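Local coordinates for CT253 (Chlamydia trachomatis serovar L2, PDB 6UXC), which is of unknown function but is probably a lipoprotein, made with a signal sequence, at residues A[36-41]-A[150-155]; A[43-48]-A[171-176]. All blocks are in the same frame, centred on the assembly; numbering follows the deposited sequence.

Interaction 1. Residues A[36-41]-A[150-155]; sequences LLPWNL and DYHRYG
P38 lies against the imidazole of H152 in a CH-pi contact. This is a loop-to-loop contact at the protein surface, between loops that each lead into a helix. Segment 36-41 runs into helix 41-55, with N40 as its N-cap. Segment 150-155 belongs to the long loop before helix 165-184 and starts with an Asx motif built on D150. CD of P38 stands 3.8 Å from the centroid of the H152 ring, 21° off the ring normal. The H152 ring sits there because its CG is anti to the carbonyl carbon and beside the backbone N (chi1 -62°). The backbone of the first loop adds to this: O of L36 comes obliquely to CE1 of H152, at 3.3 Å.

Next to the proline, the indole of W39 reaches into the second loop with its six-membered ring. O of Y151 lies in the plane of the indole, at its edge, 3.6 Å from CZ3 of W39. CZ3 of W39 also comes within 3.5 Å of CA of G155, where the absence of a side chain lets the ring come close to the backbone. CD2 of L37 meets CB of Y151 at 3.7 Å, while CD1 of L37 lies over one face of the indole. The two methyls of L37 thus touch both W39 and Y151.

Further out, W39 meets the rings of W156 and F161, and its NE1 is hydrogen-bonded to E44 on helix 41-55. The Y151 ring leads away from the first loop, and its OH is hydrogen-bonded to OD1 of N149 and to the backbone N of M166. In the Asx motif, OD1 of D150 accepts from N of R153 at 2.8 Å, and the donor comes from above the carboxylate plane, 60° out of it.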
ATOM      1  N   LEU A  36     -11.022   8.551  15.335  1.00 64.90           N
ATOM      2  CA  LEU A  36     -10.297   9.395  16.275  1.00 56.60           C
ATOM      3  C   LEU A  36      -8.944   9.835  15.733  1.00 64.82           C
ATOM      4  O   LEU A  36      -8.112  10.350  16.496  1.00 48.53           O
ATOM      5  CB  LEU A  36     -10.123   8.645  17.592  1.00 50.29           C
ATOM      6  CG  LEU A  36      -9.948   9.465  18.867  1.00 71.39           C
ATOM      7  CD1 LEU A  36     -11.124  10.427  19.093  1.00 58.47           C
ATOM      8  CD2 LEU A  36      -9.789   8.513  20.039  1.00 89.96           C
ATOM      9  N   LEU A  37      -8.702   9.633  14.444  1.00 65.82           N
ATOM     10  CA  LEU A  37      -7.446  10.108  13.895  1.00 49.86           C
ATOM     11  C   LEU A  37      -7.653  11.391  13.121  1.00 51.31           C
ATOM     12  O   LEU A  37      -8.615  11.515  12.361  1.00 65.58           O
ATOM     13  CB  LEU A  37      -6.836   9.073  12.957  1.00 51.31           C
ATOM     14  CG  LEU A  37      -5.920   8.033  13.574  1.00 52.60           C
ATOM     15  CD1 LEU A  37      -5.195   7.357  12.449  1.00 51.96           C
ATOM     16  CD2 LEU A  37      -4.940   8.647  14.583  1.00 49.87           C
ATOM     17  N   PRO A  38      -6.744  12.365  13.282  1.00 47.63           N
ATOM     18  CA  PRO A  38      -6.846  13.604  12.513  1.00 47.33           C
ATOM     19  C   PRO A  38      -6.373  13.493  11.074  1.00 49.04           C
ATOM     20  O   PRO A  38      -6.217  14.521  10.410  1.00 55.37           O
ATOM     21  CB  PRO A  38      -5.955  14.567  13.314  1.00 61.84           C
ATOM     22  CG  PRO A  38      -4.932  13.698  13.918  1.00 50.03           C
ATOM     23  CD  PRO A  38      -5.634  12.400  14.246  1.00 50.59           C
ATOM     24  N   TRP A  39      -6.138  12.284  10.566  1.00 40.42           N
ATOM     25  CA  TRP A  39      -5.831  12.114   9.161  1.00 36.68           C
ATOM     26  C   TRP A  39      -6.466  10.818   8.692  1.00 31.39           C
ATOM     27  O   TRP A  39      -6.894   9.984   9.487  1.00 32.78           O
ATOM     28  CB  TRP A  39      -4.309  12.129   8.886  1.00 39.03           C
ATOM     29  CG  TRP A  39      -3.569  10.864   9.295  1.00 32.05           C
ATOM     30  CD1 TRP A  39      -3.297   9.768   8.519  1.00 32.35           C
ATOM     31  CD2 TRP A  39      -3.012  10.579  10.587  1.00 31.55           C
ATOM     32  NE1 TRP A  39      -2.616   8.813   9.262  1.00 30.01           N
ATOM     33  CE2 TRP A  39      -2.419   9.295  10.523  1.00 28.82           C
ATOM     34  CE3 TRP A  39      -2.947  11.283  11.783  1.00 34.52           C
ATOM     35  CZ2 TRP A  39      -1.785   8.700  11.626  1.00 26.90           C
ATOM     36  CZ3 TRP A  39      -2.314  10.694  12.870  1.00 36.39           C
ATOM     37  CH2 TRP A  39      -1.742   9.410  12.773  1.00 36.30           C
ATOM     38  N   ASN A  40      -6.498  10.651   7.378  1.00 33.22           N
ATOM     39  CA  ASN A  40      -7.081   9.481   6.741  1.00 35.92           C
ATOM     40  C   ASN A  40      -6.008   8.412   6.538  1.00 27.60           C
ATOM     41  O   ASN A  40      -5.010   8.654   5.861  1.00 30.88           O
ATOM     42  CB  ASN A  40      -7.685   9.901   5.401  1.00 40.27           C
ATOM     43  CG  ASN A  40      -8.289   8.756   4.659  1.00 61.09           C
ATOM     44  OD1 ASN A  40      -7.727   8.268   3.682  1.00 73.39           O
ATOM     45  ND2 ASN A  40      -9.453   8.310   5.117  1.00 95.95           N
ATOM     46  N   LEU A  41      -6.215   7.237   7.137  1.00 32.87           N
ATOM     47  CA  LEU A  41      -5.203   6.184   7.058  1.00 29.87           C
ATOM     48  C   LEU A  41      -4.929   5.781   5.613  1.00 29.36           C
ATOM     49  O   LEU A  41      -3.765   5.628   5.211  1.00 28.78           O
ATOM     50  CB  LEU A  41      -5.668   4.988   7.876  1.00 34.84           C
ATOM     51  CG  LEU A  41      -4.628   4.048   8.443  1.00 35.29           C
ATOM     52  CD1 LEU A  41      -3.649   4.738   9.443  1.00 34.76           C
ATOM     53  CD2 LEU A  41      -5.373   2.925   9.118  1.00 35.75           C
ATOM     54  N   ASP A 150      -0.330  10.344  21.534  1.00 35.73           N
ATOM     55  CA  ASP A 150      -1.031  11.580  21.185  1.00 34.97           C
ATOM     56  C   ASP A 150      -0.856  11.790  19.688  1.00 31.33           C
ATOM     57  O   ASP A 150       0.113  12.406  19.233  1.00 35.39           O
ATOM     58  CB  ASP A 150      -0.484  12.757  21.981  1.00 36.95           C
ATOM     59  CG  ASP A 150      -1.320  14.018  21.812  1.00 32.99           C
ATOM     60  OD1 ASP A 150      -1.982  14.144  20.755  1.00 34.68           O
ATOM     61  OD2 ASP A 150      -1.282  14.876  22.727  1.00 34.12           O
ATOM     62  N   TYR A 151      -1.796  11.249  18.915  1.00 32.15           N
ATOM     63  CA  TYR A 151      -1.743  11.346  17.458  1.00 34.03           C
ATOM     64  C   TYR A 151      -2.304  12.656  16.937  1.00 39.55           C
ATOM     65  O   TYR A 151      -2.362  12.847  15.715  1.00 37.62           O
ATOM     66  CB  TYR A 151      -2.446  10.139  16.834  1.00 34.76           C
ATOM     67  CG  TYR A 151      -1.664   8.914  17.192  1.00 31.40           C
ATOM     68  CD1 TYR A 151      -0.369   8.742  16.688  1.00 33.16           C
ATOM     69  CD2 TYR A 151      -2.160   7.983  18.076  1.00 32.21           C
ATOM     70  CE1 TYR A 151       0.400   7.648  17.044  1.00 35.49           C
ATOM     71  CE2 TYR A 151      -1.402   6.882  18.440  1.00 30.13           C
ATOM     72  CZ  TYR A 151      -0.135   6.711  17.905  1.00 31.56           C
ATOM     73  OH  TYR A 151       0.626   5.623  18.308  1.00 36.81           O
ATOM     74  N   HIS A 152      -2.687  13.566  17.821  1.00 36.44           N
ATOM     75  CA  HIS A 152      -2.933  14.937  17.398  1.00 35.69           C
ATOM     76  C   HIS A 152      -1.694  15.812  17.575  1.00 43.03           C
ATOM     77  O   HIS A 152      -1.382  16.623  16.692  1.00 48.02           O
ATOM     78  CB  HIS A 152      -4.165  15.469  18.145  1.00 44.59           C
ATOM     79  CG  HIS A 152      -5.417  14.693  17.839  1.00 56.47           C
ATOM     80  ND1 HIS A 152      -5.719  13.491  18.447  1.00 41.63           N
ATOM     81  CD2 HIS A 152      -6.421  14.926  16.958  1.00 52.21           C
ATOM     82  CE1 HIS A 152      -6.861  13.028  17.971  1.00 47.22           C
ATOM     83  NE2 HIS A 152      -7.307  13.881  17.064  1.00 45.25           N
ATOM     84  N   ARG A 153      -0.932  15.629  18.655  1.00 46.65           N
ATOM     85  CA  ARG A 153       0.344  16.333  18.783  1.00 46.16           C
ATOM     86  C   ARG A 153       1.397  15.754  17.839  1.00 47.18           C
ATOM     87  O   ARG A 153       2.209  16.495  17.264  1.00 42.41           O
ATOM     88  CB  ARG A 153       0.832  16.261  20.232  1.00 40.84           C
ATOM     89  CG  ARG A 153       2.071  17.103  20.498  1.00 51.65           C
ATOM     90  N   TYR A 154       1.402  14.437  17.665  1.00 37.60           N
ATOM     91  CA  TYR A 154       2.464  13.741  16.937  1.00 39.33           C
ATOM     92  C   TYR A 154       1.869  12.841  15.869  1.00 40.26           C
ATOM     93  O   TYR A 154       2.182  11.656  15.780  1.00 42.30           O
ATOM     94  CB  TYR A 154       3.326  12.906  17.882  1.00 49.36           C
ATOM     95  CG  TYR A 154       3.833  13.633  19.109  1.00 45.89           C
ATOM     96  CD1 TYR A 154       4.749  14.681  18.998  1.00 49.25           C
ATOM     97  CD2 TYR A 154       3.438  13.250  20.377  1.00 46.34           C
ATOM     98  CE1 TYR A 154       5.223  15.335  20.111  1.00 54.70           C
ATOM     99  CE2 TYR A 154       3.917  13.905  21.506  1.00 46.89           C
ATOM    100  CZ  TYR A 154       4.811  14.939  21.361  1.00 54.08           C
ATOM    101  OH  TYR A 154       5.281  15.595  22.472  1.00 70.36           O
ATOM    102  N   GLY A 155       0.973  13.400  15.059  1.00 42.19           N
ATOM    103  CA  GLY A 155       0.318  12.649  14.008  1.00 38.79           C
ATOM    104  C   GLY A 155       1.111  12.682  12.707  1.00 32.92           C
ATOM    105  O   GLY A 155       2.139  13.340  12.596  1.00 39.56           O
TER

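Interaction 2. Residues A[43-48]-A[171-176]; sequences AEFSEE and QRLFRE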
ATOM      1  N   ALA A  43      -5.104   7.602   3.036  1.00 27.82           N
ATOM      2  CA  ALA A  43      -4.316   8.627   2.375  1.00 28.42           C
ATOM      3  C   ALA A  43      -2.856   8.557   2.795  1.00 26.13           C
ATOM      4  O   ALA A  43      -1.954   8.711   1.961  1.00 27.73           O
ATOM      5  CB  ALA A  43      -4.892  10.010   2.660  1.00 33.12           C
ATOM      6  N   GLU A  44      -2.595   8.335   4.092  1.00 26.34           N
ATOM      7  CA  GLU A  44      -1.226   8.145   4.545  1.00 24.10           C
ATOM      8  C   GLU A  44      -0.586   6.974   3.817  1.00 24.50           C
ATOM      9  O   GLU A  44       0.547   7.071   3.322  1.00 28.05           O
ATOM     10  CB  GLU A  44      -1.183   7.903   6.055  1.00 29.08           C
ATOM     11  CG  GLU A  44       0.241   7.478   6.552  1.00 26.05           C
ATOM     12  CD  GLU A  44       0.258   6.859   7.939  1.00 26.71           C
ATOM     13  OE1 GLU A  44      -0.824   6.743   8.590  1.00 28.82           O
ATOM     14  OE2 GLU A  44       1.391   6.458   8.339  1.00 30.49           O
ATOM     15  N   PHE A  45      -1.263   5.830   3.828  1.00 25.89           N
ATOM     16  CA  PHE A  45      -0.646   4.651   3.227  1.00 24.92           C
ATOM     17  C   PHE A  45      -0.391   4.872   1.739  1.00 25.08           C
ATOM     18  O   PHE A  45       0.645   4.457   1.217  1.00 26.42           O
ATOM     19  CB  PHE A  45      -1.517   3.414   3.435  1.00 28.34           C
ATOM     20  CG  PHE A  45      -1.329   2.739   4.795  1.00 25.86           C
ATOM     21  CD1 PHE A  45      -1.370   3.475   5.970  1.00 24.87           C
ATOM     22  CD2 PHE A  45      -1.124   1.382   4.865  1.00 27.76           C
ATOM     23  CE1 PHE A  45      -1.209   2.831   7.218  1.00 28.30           C
ATOM     24  CE2 PHE A  45      -0.945   0.731   6.087  1.00 29.93           C
ATOM     25  CZ  PHE A  45      -1.021   1.471   7.271  1.00 32.55           C
ATOM     26  N   SER A  46      -1.339   5.480   1.027  1.00 25.65           N
ATOM     27  CA  SER A  46      -1.118   5.722  -0.398  1.00 24.13           C
ATOM     28  C   SER A  46       0.108   6.586  -0.631  1.00 26.42           C
ATOM     29  O   SER A  46       0.937   6.298  -1.508  1.00 25.53           O
ATOM     30  CB  SER A  46      -2.339   6.393  -1.015  1.00 26.28           C
ATOM     31  OG  SER A  46      -3.461   5.534  -1.022  1.00 26.95           O
ATOM     32  N   GLU A  47       0.222   7.675   0.119  1.00 26.10           N
ATOM     33  CA  GLU A  47       1.331   8.587  -0.097  1.00 29.70           C
ATOM     34  C   GLU A  47       2.655   7.939   0.284  1.00 26.69           C
ATOM     35  O   GLU A  47       3.653   8.069  -0.435  1.00 25.71           O
ATOM     36  CB  GLU A  47       1.135   9.867   0.701  1.00 27.14           C
ATOM     37  CG  GLU A  47       2.325  10.796   0.484  1.00 34.52           C
ATOM     38  CD  GLU A  47       2.116  12.172   1.056  1.00 41.72           C
ATOM     39  OE1 GLU A  47       3.080  12.731   1.605  1.00 36.01           O
ATOM     40  OE2 GLU A  47       0.982  12.680   0.971  1.00 36.34           O
ATOM     41  N   GLU A  48       2.691   7.253   1.432  1.00 29.23           N
ATOM     42  CA  GLU A  48       3.954   6.719   1.914  1.00 30.35           C
ATOM     43  C   GLU A  48       4.447   5.575   1.034  1.00 24.07           C
ATOM     44  O   GLU A  48       5.655   5.452   0.793  1.00 26.78           O
ATOM     45  CB  GLU A  48       3.805   6.270   3.371  1.00 29.60           C
ATOM     46  CG  GLU A  48       3.619   7.427   4.371  1.00 30.56           C
ATOM     47  CD  GLU A  48       4.860   8.309   4.507  1.00 41.50           C
ATOM     48  OE1 GLU A  48       5.989   7.816   4.258  1.00 39.02           O
ATOM     49  OE2 GLU A  48       4.719   9.493   4.866  1.00 38.62           O
ATOM     50  N   GLN A 171       6.225   2.584   9.569  1.00 35.70           N
ATOM     51  CA  GLN A 171       7.486   2.663   8.842  1.00 34.86           C
ATOM     52  C   GLN A 171       7.989   1.271   8.474  1.00 33.35           C
ATOM     53  O   GLN A 171       8.375   1.021   7.325  1.00 34.37           O
ATOM     54  CB  GLN A 171       8.499   3.420   9.700  1.00 41.79           C
ATOM     55  CG  GLN A 171       9.761   3.805   8.993  1.00 53.89           C
ATOM     56  CD  GLN A 171      10.710   4.524   9.920  1.00 61.79           C
ATOM     57  OE1 GLN A 171      10.972   4.063  11.030  1.00 70.64           O
ATOM     58  NE2 GLN A 171      11.217   5.666   9.480  1.00 74.40           N
ATOM     59  N   ARG A 172       7.946   0.337   9.420  1.00 33.44           N
ATOM     60  CA  ARG A 172       8.447  -1.003   9.119  1.00 38.54           C
ATOM     61  C   ARG A 172       7.560  -1.679   8.081  1.00 34.68           C
ATOM     62  O   ARG A 172       8.056  -2.360   7.171  1.00 35.53           O
ATOM     63  CB  ARG A 172       8.534  -1.853  10.391  1.00 42.04           C
ATOM     64  CG  ARG A 172       9.693  -1.487  11.313  1.00 46.28           C
ATOM     65  CD  ARG A 172      10.047  -2.648  12.256  1.00 57.77           C
ATOM     66  NE  ARG A 172       8.845  -3.131  12.913  1.00 42.55           N
ATOM     67  CZ  ARG A 172       8.322  -2.581  14.007  1.00 48.96           C
ATOM     68  NH1 ARG A 172       8.931  -1.551  14.594  1.00 47.99           N
ATOM     69  NH2 ARG A 172       7.206  -3.079  14.525  1.00 44.06           N
ATOM     70  N   LEU A 173       6.246  -1.497   8.205  1.00 31.48           N
ATOM     71  CA  LEU A 173       5.312  -2.089   7.261  1.00 28.44           C
ATOM     72  C   LEU A 173       5.495  -1.521   5.859  1.00 30.28           C
ATOM     73  O   LEU A 173       5.496  -2.278   4.877  1.00 30.93           O
ATOM     74  CB  LEU A 173       3.894  -1.869   7.772  1.00 31.00           C
ATOM     75  CG  LEU A 173       2.751  -2.510   7.007  1.00 30.18           C
ATOM     76  CD1 LEU A 173       2.918  -4.013   6.859  1.00 31.86           C
ATOM     77  CD2 LEU A 173       1.444  -2.177   7.724  1.00 35.93           C
ATOM     78  N   PHE A 174       5.642  -0.192   5.729  1.00 30.21           N
ATOM     79  CA  PHE A 174       5.827   0.390   4.402  1.00 26.98           C
ATOM     80  C   PHE A 174       7.116  -0.132   3.779  1.00 30.86           C
ATOM     81  O   PHE A 174       7.157  -0.441   2.584  1.00 29.48           O
ATOM     82  CB  PHE A 174       5.892   1.915   4.454  1.00 29.81           C
ATOM     83  CG  PHE A 174       4.668   2.572   5.007  1.00 26.30           C
ATOM     84  CD1 PHE A 174       3.414   2.065   4.788  1.00 27.04           C
ATOM     85  CD2 PHE A 174       4.790   3.741   5.731  1.00 29.43           C
ATOM     86  CE1 PHE A 174       2.295   2.692   5.304  1.00 27.40           C
ATOM     87  CE2 PHE A 174       3.660   4.379   6.238  1.00 30.48           C
ATOM     88  CZ  PHE A 174       2.432   3.850   6.023  1.00 30.34           C
ATOM     89  N   ARG A 175       8.175  -0.234   4.584  1.00 29.21           N
ATOM     90  CA  ARG A 175       9.437  -0.754   4.072  1.00 32.36           C
ATOM     91  C   ARG A 175       9.276  -2.176   3.555  1.00 34.53           C
ATOM     92  O   ARG A 175       9.772  -2.501   2.470  1.00 32.23           O
ATOM     93  CB  ARG A 175      10.496  -0.719   5.162  1.00 38.08           C
ATOM     94  CG  ARG A 175      11.005   0.650   5.517  1.00 72.44           C
ATOM     95  CD  ARG A 175      11.952   0.487   6.680  1.00 89.45           C
ATOM     96  NE  ARG A 175      12.449   1.747   7.209  1.00 96.34           N
ATOM     97  CZ  ARG A 175      12.647   1.985   8.502  1.00105.62           C
ATOM     98  NH1 ARG A 175      12.361   1.061   9.413  1.00101.22           N
ATOM     99  NH2 ARG A 175      13.116   3.161   8.888  1.00121.84           N
ATOM    100  N   GLU A 176       8.539  -3.017   4.288  1.00 30.74           N
ATOM    101  CA  GLU A 176       8.365  -4.405   3.869  1.00 35.22           C
ATOM    102  C   GLU A 176       7.509  -4.500   2.618  1.00 32.09           C
ATOM    103  O   GLU A 176       7.772  -5.331   1.737  1.00 34.35           O
ATOM    104  CB  GLU A 176       7.737  -5.260   4.974  1.00 34.46           C
ATOM    105  CG  GLU A 176       7.694  -6.757   4.583  1.00 35.46           C
ATOM    106  CD  GLU A 176       7.250  -7.712   5.706  1.00 40.76           C
ATOM    107  OE1 GLU A 176       7.871  -8.790   5.842  1.00 47.65           O
ATOM    108  OE2 GLU A 176       6.286  -7.421   6.422  1.00 46.37           O
TER
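Helices 41-55 and 165-184 pack against each other here, and F174 carries most of the contact. The short segments cross at -48°, with axes 11.0 Å apart at closest approach. F174 points at helix 41-55 and meets three side chains of segment 43-48: E44, F45 and E48.

The contact with F45 is a T-shaped stack. The edge of F174 is turned to the face of F45, with centroids 4.9 Å apart and planes at 87°. CE1 of F174 stands over the centre of the F45 ring and is 3.7 Å from CG of F45. E48 approaches one face of F174 instead. Its CB lies 3.4 Å from CE2 of F174, offset toward the rim, in a CH-pi contact. The E48 chain then bends at chi2 (-67°), which brings its carboxylate nearly parallel to the ring plane. The carboxylate itself is held by R52, in a salt bridge, and by a hydrogen bond from NE1 of W156.

Both helices pack on one mixed five-stranded sheet, in a fold that combines helices and strands in one domain. F45 and L173 both touch V118 of strand 113-124, so these two residues line the sheet side of the contact. CD2 of L173 reaches CE2 of F45 at 4.1 Å, beside the aromatic pair.

E44 comes to the F174 ring at its edge. OE2 lies in the ring plane, 3.6 Å from CZ of F174, and the carboxylate stands about perpendicular to the ring. Such an approach puts the oxygen near the slightly positive ring hydrogens. E44 is buried, but both of its oxygens have partners: OE1 is hydrogen-bonded outside this contact, and OE2 to ND1 of H170, one turn before F174.

Overall arrangement
Interaction 1 and interaction 2 join the same two parts of the chain at different depths. The centre of interaction 1 lies at the surface, about 19 Å from the centre of the chain. The centre of interaction 2 is buried, about 6 Å from the chain centre. The two contact centres are about 15 Å apart, and their segments alternate along the chain. The direct link is a probable hydrogen bond from NE1 of W39 to OE1 of E44, 2.8 Å long. W156, just after segment 150-155, also serves both: it meets W39 and E48. Beyond interaction 2, helix 41-55 runs on to the sodium site, which includes L53 and H54.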